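PDB 6CN7: aerobactin synthase IucC from Klebsiella pneumoniae, which probably catalyses the ATP-dependent joining of a second N-acetyl-N-hydroxylysine to a citryl intermediate, the step that yields the siderophore aerobactin. Local coordinates for residues A[129-134]-A[366-371]; A[370-375]-A[381-386]; A[400-405]-A[428-433]. The protein carries 5 engineered substitutions. All blocks are in the same frame, centred on the assembly; numbering follows the deposited sequence.

Contact 1: residues A[129-134]-A[366-371]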
loop_
_atom_site.group_PDB
_atom_site.type_symbol
_atom_site.label_atom_id
_atom_site.label_comp_id
_atom_site.label_asym_id
_atom_site.label_seq_id
_atom_site.Cartn_x
_atom_site.Cartn_y
_atom_site.Cartn_z
ATOM N N ASP A 129 19.357 16.111 15.000
ATOM C CA ASP A 129 18.451 15.285 14.208
ATOM C C ASP A 129 17.023 15.811 14.249
ATOM O O ASP A 129 16.288 15.683 13.263
ATOM C CB ASP A 129 18.493 13.838 14.700
ATOM C CG ASP A 129 19.856 13.196 14.506
ATOM O OD1 ASP A 129 20.565 13.579 13.550
ATOM O OD2 ASP A 129 20.220 12.311 15.309
ATOM N N ARG A 130 16.604 16.397 15.373
ATOM C CA ARG A 130 15.262 16.957 15.442
ATOM C C ARG A 130 15.163 18.239 14.626
ATOM O O ARG A 130 14.147 18.484 13.964
ATOM C CB ARG A 130 14.871 17.208 16.900
ATOM C CG ARG A 130 13.512 17.873 17.081
ATOM C CD ARG A 130 12.397 17.152 16.351
ATOM N NE ARG A 130 12.309 15.742 16.724
ATOM C CZ ARG A 130 11.521 15.257 17.680
ATOM N NH1 ARG A 130 11.525 13.957 17.938
ATOM N NH2 ARG A 130 10.729 16.062 18.378
ATOM N N LEU A 131 16.205 19.073 14.660
ATOM C CA LEU A 131 16.196 20.296 13.866
ATOM C C LEU A 131 16.094 19.978 12.380
ATOM O O LEU A 131 15.326 20.618 11.651
ATOM C CB LEU A 131 17.449 21.122 14.158
ATOM C CG LEU A 131 17.633 22.401 13.332
ATOM C CD1 LEU A 131 16.443 23.336 13.484
ATOM C CD2 LEU A 131 18.921 23.109 13.731
ATOM N N GLN A 132 16.818 18.990 11.930
ATOM C CA GLN A 132 16.743 18.594 10.575
ATOM C C GLN A 132 15.353 18.170 10.209
ATOM O O GLN A 132 14.912 18.474 9.169
ATOM C CB GLN A 132 17.747 17.527 10.224
ATOM C CG GLN A 132 17.548 16.953 8.857
ATOM C CD GLN A 132 18.630 16.079 8.325
ATOM O OE1 GLN A 132 18.560 15.636 7.227
ATOM N NE2 GLN A 132 19.630 15.856 9.087
ATOM N N CYS A 133 14.668 17.480 11.079
ATOM C CA CYS A 133 13.288 17.078 10.829
ATOM C C CYS A 133 12.370 18.283 10.655
ATOM O O CYS A 133 11.418 18.226 9.870
ATOM C CB CYS A 133 12.778 16.199 11.974
ATOM S SG CYS A 133 13.416 14.506 11.975
ATOM N N LEU A 134 12.633 19.375 11.369
ATOM C CA LEU A 134 11.739 20.525 11.384
ATOM C C LEU A 134 12.025 21.519 10.265
ATOM O O LEU A 134 11.390 22.580 10.222
ATOM C CB LEU A 134 11.823 21.233 12.739
ATOM C CG LEU A 134 11.427 20.386 13.953
ATOM C CD1 LEU A 134 11.597 21.195 15.223
ATOM C CD2 LEU A 134 9.997 19.878 13.831
ATOM N N SER A 366 28.490 20.570 16.234
ATOM C CA SER A 366 27.151 20.098 15.931
ATOM C C SER A 366 26.862 20.246 14.443
ATOM O O SER A 366 27.197 21.275 13.845
ATOM C CB SER A 366 26.092 20.866 16.728
ATOM O OG SER A 366 24.794 20.382 16.419
ATOM N N PRO A 367 26.232 19.248 13.822
ATOM C CA PRO A 367 25.901 19.352 12.398
ATOM C C PRO A 367 24.559 20.024 12.156
ATOM O O PRO A 367 23.599 19.854 12.911
ATOM C CB PRO A 367 25.857 17.883 11.959
ATOM C CG PRO A 367 25.330 17.181 13.165
ATOM C CD PRO A 367 25.877 17.924 14.363
ATOM N N ILE A 368 24.504 20.808 11.082
ATOM C CA ILE A 368 23.252 21.334 10.558
ATOM C C ILE A 368 23.311 21.261 9.042
ATOM O O ILE A 368 24.387 21.323 8.440
ATOM C CB ILE A 368 22.973 22.787 11.013
ATOM C CG1 ILE A 368 24.000 23.761 10.413
ATOM C CG2 ILE A 368 22.966 22.877 12.537
ATOM C CD1 ILE A 368 23.642 25.219 10.600
ATOM N N LEU A 369 22.147 21.119 8.423
ATOM C CA LEU A 369 22.046 21.310 6.986
ATOM C C LEU A 369 22.098 22.799 6.682
ATOM O O LEU A 369 21.561 23.619 7.433
ATOM C CB LEU A 369 20.752 20.706 6.445
ATOM C CG LEU A 369 20.597 19.194 6.623
ATOM C CD1 LEU A 369 19.286 18.727 6.018
ATOM C CD2 LEU A 369 21.769 18.433 6.009
ATOM N N MET A 370 22.764 23.149 5.582
ATOM C CA MET A 370 22.864 24.558 5.221
ATOM C C MET A 370 21.488 25.159 4.970
ATOM O O MET A 370 21.295 26.366 5.154
ATOM C CB MET A 370 23.753 24.727 3.992
ATOM C CG MET A 370 24.046 26.180 3.672
ATOM S SD MET A 370 25.446 26.393 2.569
ATOM C CE MET A 370 25.371 28.162 2.298
ATOM N N ALA A 371 20.521 24.336 4.558
ATOM C CA ALA A 371 19.149 24.808 4.425
ATOM C C ALA A 371 18.624 25.405 5.722
ATOM O O ALA A 371 17.668 26.187 5.688
ATOM C CB ALA A 371 18.241 23.662 3.972
#

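Contact 2: residues A[370-375]-A[381-386]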
loop_
_atom_site.group_PDB
_atom_site.type_symbol
_atom_site.label_atom_id
_atom_site.label_comp_id
_atom_site.label_asym_id
_atom_site.label_seq_id
_atom_site.Cartn_x
_atom_site.Cartn_y
_atom_site.Cartn_z
ATOM N N MET A 370 22.764 23.149 5.582
ATOM C CA MET A 370 22.864 24.558 5.221
ATOM C C MET A 370 21.488 25.159 4.970
ATOM O O MET A 370 21.295 26.366 5.154
ATOM C CB MET A 370 23.753 24.727 3.992
ATOM C CG MET A 370 24.046 26.180 3.672
ATOM S SD MET A 370 25.446 26.393 2.569
ATOM C CE MET A 370 25.371 28.162 2.298
ATOM N N ALA A 371 20.521 24.336 4.558
ATOM C CA ALA A 371 19.149 24.808 4.425
ATOM C C ALA A 371 18.624 25.405 5.722
ATOM O O ALA A 371 17.668 26.187 5.688
ATOM C CB ALA A 371 18.241 23.662 3.972
ATOM N N THR A 372 19.223 25.051 6.862
ATOM C CA THR A 372 18.838 25.658 8.131
ATOM C C THR A 372 18.923 27.178 8.070
ATOM O O THR A 372 18.127 27.869 8.715
ATOM C CB THR A 372 19.728 25.123 9.255
ATOM O OG1 THR A 372 19.668 23.691 9.276
ATOM C CG2 THR A 372 19.288 25.663 10.608
ATOM N N LEU A 373 19.872 27.713 7.301
ATOM C CA LEU A 373 20.061 29.155 7.205
ATOM C C LEU A 373 18.970 29.848 6.398
ATOM O O LEU A 373 19.003 31.078 6.281
ATOM C CB LEU A 373 21.430 29.454 6.594
ATOM C CG LEU A 373 22.617 28.765 7.272
ATOM C CD1 LEU A 373 23.907 29.139 6.570
ATOM C CD2 LEU A 373 22.687 29.121 8.748
ATOM N N MET A 374 18.020 29.102 5.837
ATOM C CA MET A 374 16.862 29.678 5.170
ATOM C C MET A 374 15.654 29.790 6.088
ATOM O O MET A 374 14.598 30.250 5.640
ATOM C CB MET A 374 16.473 28.834 3.956
ATOM C CG MET A 374 17.607 28.492 3.022
ATOM S SD MET A 374 17.051 27.325 1.767
ATOM C CE MET A 374 18.602 26.997 0.969
ATOM N N GLU A 375 15.777 29.380 7.345
ATOM C CA GLU A 375 14.632 29.261 8.235
ATOM C C GLU A 375 14.448 30.514 9.082
ATOM O O GLU A 375 15.395 31.259 9.348
ATOM C CB GLU A 375 14.793 28.050 9.155
ATOM C CG GLU A 375 14.894 26.719 8.426
ATOM C CD GLU A 375 13.587 26.302 7.780
ATOM O OE1 GLU A 375 12.523 26.773 8.237
ATOM O OE2 GLU A 375 13.624 25.505 6.813
ATOM N N GLN A 381 12.125 35.807 12.901
ATOM C CA GLN A 381 13.521 36.054 13.233
ATOM C C GLN A 381 14.383 34.979 12.581
ATOM O O GLN A 381 14.224 33.797 12.910
ATOM C CB GLN A 381 13.727 36.049 14.736
ATOM C CG GLN A 381 12.957 37.145 15.465
ATOM C CD GLN A 381 13.428 38.539 15.096
ATOM O OE1 GLN A 381 14.599 38.748 14.775
ATOM N NE2 GLN A 381 12.514 39.503 15.135
ATOM N N PRO A 382 15.280 35.324 11.655
ATOM C CA PRO A 382 16.067 34.284 10.979
ATOM C C PRO A 382 16.950 33.517 11.952
ATOM O O PRO A 382 17.521 34.084 12.885
ATOM C CB PRO A 382 16.905 35.072 9.965
ATOM C CG PRO A 382 16.190 36.357 9.782
ATOM C CD PRO A 382 15.541 36.660 11.092
ATOM N N LEU A 383 17.061 32.207 11.719
ATOM C CA LEU A 383 17.964 31.387 12.520
ATOM C C LEU A 383 19.418 31.775 12.295
ATOM O O LEU A 383 20.242 31.655 13.210
ATOM C CB LEU A 383 17.760 29.908 12.197
ATOM C CG LEU A 383 16.683 29.186 13.010
ATOM C CD1 LEU A 383 15.310 29.809 12.798
ATOM C CD2 LEU A 383 16.671 27.710 12.651
ATOM N N ILE A 384 19.752 32.235 11.088
ATOM C CA ILE A 384 21.118 32.659 10.809
ATOM C C ILE A 384 21.504 33.830 11.699
ATOM O O ILE A 384 22.670 33.967 12.090
ATOM C CB ILE A 384 21.270 32.996 9.312
ATOM C CG1 ILE A 384 22.725 33.353 8.994
ATOM C CG2 ILE A 384 20.306 34.119 8.914
ATOM C CD1 ILE A 384 23.074 33.229 7.519
ATOM N N GLY A 385 20.541 34.689 12.041
ATOM C CA GLY A 385 20.809 35.749 12.997
ATOM C C GLY A 385 21.068 35.230 14.395
ATOM O O GLY A 385 21.843 35.826 15.148
ATOM N N ALA A 386 20.427 34.121 14.768
ATOM C CA ALA A 386 20.702 33.509 16.063
ATOM C C ALA A 386 22.129 32.984 16.126
ATOM O O ALA A 386 22.830 33.195 17.122
ATOM C CB ALA A 386 19.704 32.386 16.338
HETATM O O HOH W 1 18.055 31.891 8.694
#

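Contact 3: residues A[400-405]-A[428-433]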
loop_
_atom_site.group_PDB
_atom_site.type_symbol
_atom_site.label_atom_id
_atom_site.label_comp_id
_atom_site.label_asym_id
_atom_site.label_seq_id
_atom_site.Cartn_x
_atom_site.Cartn_y
_atom_site.Cartn_z
ATOM N N THR A 400 31.685 35.871 5.582
ATOM C CA THR A 400 32.955 35.555 4.935
ATOM C C THR A 400 33.434 34.165 5.334
ATOM O O THR A 400 33.884 33.385 4.486
ATOM C CB THR A 400 34.006 36.610 5.293
ATOM O OG1 THR A 400 33.607 37.882 4.771
ATOM C CG2 THR A 400 35.377 36.239 4.717
ATOM N N GLN A 401 33.342 33.838 6.625
ATOM C CA GLN A 401 33.710 32.501 7.081
ATOM C C GLN A 401 32.863 31.437 6.391
ATOM O O GLN A 401 33.384 30.407 5.947
ATOM C CB GLN A 401 33.557 32.413 8.600
ATOM C CG GLN A 401 33.980 31.082 9.205
ATOM C CD GLN A 401 35.466 30.835 9.084
ATOM O OE1 GLN A 401 36.232 31.727 8.715
ATOM N NE2 GLN A 401 35.886 29.615 9.396
ATOM N N LEU A 402 31.552 31.668 6.289
ATOM C CA LEU A 402 30.676 30.711 5.620
ATOM C C LEU A 402 31.098 30.497 4.171
ATOM O O LEU A 402 31.103 29.363 3.679
ATOM C CB LEU A 402 29.225 31.194 5.683
ATOM C CG LEU A 402 28.183 30.348 4.944
ATOM C CD1 LEU A 402 28.029 28.980 5.593
ATOM C CD2 LEU A 402 26.850 31.073 4.898
ATOM N N PHE A 403 31.452 31.577 3.471
ATOM C CA PHE A 403 31.805 31.459 2.060
ATOM C C PHE A 403 33.131 30.730 1.877
ATOM O O PHE A 403 33.293 29.957 0.925
ATOM C CB PHE A 403 31.862 32.846 1.421
ATOM C CG PHE A 403 30.537 33.566 1.400
ATOM C CD1 PHE A 403 29.343 32.864 1.333
ATOM C CD2 PHE A 403 30.488 34.947 1.445
ATOM C CE1 PHE A 403 28.132 33.526 1.311
ATOM C CE2 PHE A 403 29.278 35.616 1.423
ATOM C CZ PHE A 403 28.099 34.904 1.356
ATOM N N ARG A 404 34.093 30.964 2.772
ATOM C CA ARG A 404 35.365 30.253 2.684
ATOM C C ARG A 404 35.198 28.775 3.008
ATOM O O ARG A 404 35.956 27.938 2.502
ATOM C CB ARG A 404 36.387 30.891 3.625
ATOM C CG ARG A 404 36.648 32.368 3.365
ATOM C CD ARG A 404 37.444 32.987 4.504
ATOM N NE ARG A 404 38.807 32.472 4.543
ATOM C CZ ARG A 404 39.602 32.512 5.606
ATOM N NH1 ARG A 404 39.179 33.037 6.751
ATOM N NH2 ARG A 404 40.828 32.016 5.524
ATOM N N VAL A 405 34.210 28.434 3.836
ATOM C CA VAL A 405 34.006 27.046 4.242
ATOM C C VAL A 405 33.282 26.254 3.156
ATOM O O VAL A 405 33.554 25.068 2.953
ATOM C CB VAL A 405 33.235 27.012 5.574
ATOM C CG1 VAL A 405 32.661 25.622 5.845
ATOM C CG2 VAL A 405 34.150 27.439 6.718
ATOM N N ILE A 428 24.389 19.634 1.874
ATOM C CA ILE A 428 25.544 20.306 2.455
ATOM C C ILE A 428 25.328 20.364 3.959
ATOM O O ILE A 428 24.349 20.958 4.430
ATOM C CB ILE A 428 25.739 21.713 1.869
ATOM C CG1 ILE A 428 26.182 21.614 0.411
ATOM C CG2 ILE A 428 26.768 22.508 2.689
ATOM C CD1 ILE A 428 26.195 22.936 -0.312
ATOM N N THR A 429 26.232 19.745 4.709
ATOM C CA THR A 429 26.201 19.772 6.162
ATOM C C THR A 429 27.310 20.682 6.669
ATOM O O THR A 429 28.438 20.642 6.169
ATOM C CB THR A 429 26.370 18.364 6.743
ATOM O OG1 THR A 429 25.309 17.522 6.280
ATOM C CG2 THR A 429 26.356 18.400 8.267
ATOM N N LEU A 430 26.981 21.508 7.657
ATOM C CA LEU A 430 27.938 22.407 8.284
ATOM C C LEU A 430 28.218 21.949 9.705
ATOM O O LEU A 430 27.295 21.588 10.444
ATOM C CB LEU A 430 27.418 23.846 8.314
ATOM C CG LEU A 430 27.125 24.516 6.974
ATOM C CD1 LEU A 430 26.491 25.875 7.214
ATOM C CD2 LEU A 430 28.392 24.651 6.146
ATOM N N ALA A 431 29.492 21.964 10.083
ATOM C CA ALA A 431 29.890 21.726 11.463
ATOM C C ALA A 431 29.876 23.056 12.203
ATOM O O ALA A 431 30.602 23.984 11.833
ATOM C CB ALA A 431 31.273 21.080 11.529
ATOM N N MET A 432 29.049 23.150 13.239
ATOM C CA MET A 432 28.839 24.392 13.971
ATOM C C MET A 432 29.393 24.259 15.381
ATOM O O MET A 432 29.164 23.247 16.050
ATOM C CB MET A 432 27.352 24.750 14.031
ATOM C CG MET A 432 26.670 24.873 12.674
ATOM S SD MET A 432 27.245 26.287 11.712
ATOM C CE MET A 432 26.675 27.660 12.711
ATOM N N LYS A 433 30.121 25.282 15.823
ATOM C CA LYS A 433 30.590 25.375 17.199
ATOM C C LYS A 433 30.422 26.812 17.665
ATOM O O LYS A 433 31.076 27.716 17.138
ATOM C CB LYS A 433 32.055 24.938 17.322
#

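Contact 1: residues A[129-134]-A[366-371]
Gln132, near the end of helix 128-133, reaches across to one methyl of Leu369 on strand 366-369. The contact is closest here: the amide oxygen OE1 of Gln132 lies 3.4 Å from Leu369 CD1, and the amide carbon CD of Gln132 is 3.6 Å from the same methyl. The extended glutamine chain, with CG anti to the backbone N (chi1 171°), carries the amide out to that methyl. A long chain with a polar end suits this place, because Gln132 is the one touching residue that is not fully buried. Its amide end lies on the leucine methyl, with Gln132 CG behind at 3.8 Å from Leu369 CD1; OE1 also accepts a weak hydrogen bond from the backbone N of Gln258.

Packing is looser one residue back. Leu131 and Ile368 approach only as CD2 to CG2, 4.2 Å apart, yet both are buried, and Tyr387 of helix 383-391 touches both. The branched aliphatic side chains suit this buried, apolar side, having no polar atoms to satisfy. Contact between the segments is thus carried by van der Waals packing, and the backbones remain well separated, with the CA atoms of Gln132 and Leu369 7.0 Å apart. The arrangement is that of a short helix packed along the edge strand of a mixed beta-sheet, on the side opposite the neighbouring strand 428-433.

Contact 2: residues A[370-375]-A[381-386]
The backbone carbonyl of Glu375 receives the N-H of Leu383 in a nearly straight bond (N to O 3.0 Å, 170° at the hydrogen), although the donor sits above the carbonyl plane, 35° out of it. This bond ties the chain just after the 3-10 segment 370-374 to the beginning of helix 383-391. A water reinforces it, donating to Glu375 O at 2.8 Å and, weakly, to Leu373 O while accepting from Ile384 N at 3.0 Å. Glu375 O therefore has two polar partners, and the water also gives Leu373 O and Ile384 N one. Pro382, lacking an N-H, suits the region where a helix starts, since the first N-H groups there have no helical acceptor; its CA makes a C-H...O contact with the same Glu375 oxygen.

Leu383 points toward the 3-10 segment. Its CD1 rests 3.7 Å from Glu375 O, and CD2 meets Thr372 CG2 at 3.9 Å. That methyl of Thr372 stands anti to the backbone N, leaving OG1 beside the N, where it hydrogen-bonds Leu369 O. Farther along, Leu373 CD2 touches Ile384 CB at 4.2 Å, the two side chains crossing at about a right angle. Of the Glu375 side chain, CB packs on Leu383; the chain then bends at chi2 and carries the carboxylate away to a salt bridge with Arg115 and a hydrogen bond with Ser136. Branched apolar Leu373 and Ile384 suit a buried site closed by helix 395-417, with helix 475-499 on Pro382 and Ile384 and helix 120-124 on Leu383.

Contact 3: residues A[400-405]-A[428-433]
Leu402 of helix 395-417 meets Leu430 of strand 428-433 methyl to methyl, CD1 against CD1 at 3.8 Å, with the two side chains crossing at about a right angle. The second methyl of Leu430 is used as well, more loosely: its CD2 lies 4.4 Å from Val405 CG1. Leu402 and Val405 are three residues apart, close to one helical turn, so both lie on the side of the helix that faces the strand, with Leu430 CD1 turned to Leu402 and CD2 to Val405. In Leu402, CG stands anti to the backbone N (chi1 176°), which carries the methyls toward the strand even though its CB does not point straight at it. Branched aliphatic residues suit this buried interface, where side chains must span a gap: the nearest CA atoms, those of Val405 and Leu430, are 8.6 Å apart.

This is a helix laid on the face of a mixed beta-sheet, within the FhuF-like part of the sequence. The strand is an inner one: its backbone pairs with strand 366-369 on one edge, Leu430 with Ile368, and with strand 436-442 on the other. A second shell of apolar side chains positions the three that meet: Ile368 touches Leu430, Leu373 touches Leu402, and Val440 of strand 436-442 touches Val405.

All three contacts are buried, contact 1 alone having a partly exposed touching residue. Contacts 1 and 3 use neighbouring strands of one mixed sheet: contact 1 packs a helix along the edge of strand 366-369, contact 3 a helix on the face of inner strand 428-433. Both rely on side-chain packing. Contact 2, which shares Met370 and Ala371 with contact 1, follows where the chain leaves the sheet; there main-chain polar groups meet and are paired directly or through water. Leu373 connects it to contact 3, its CD1 touching Leu402 and Leu430, while Thr372 meets Leu131 of contact 1.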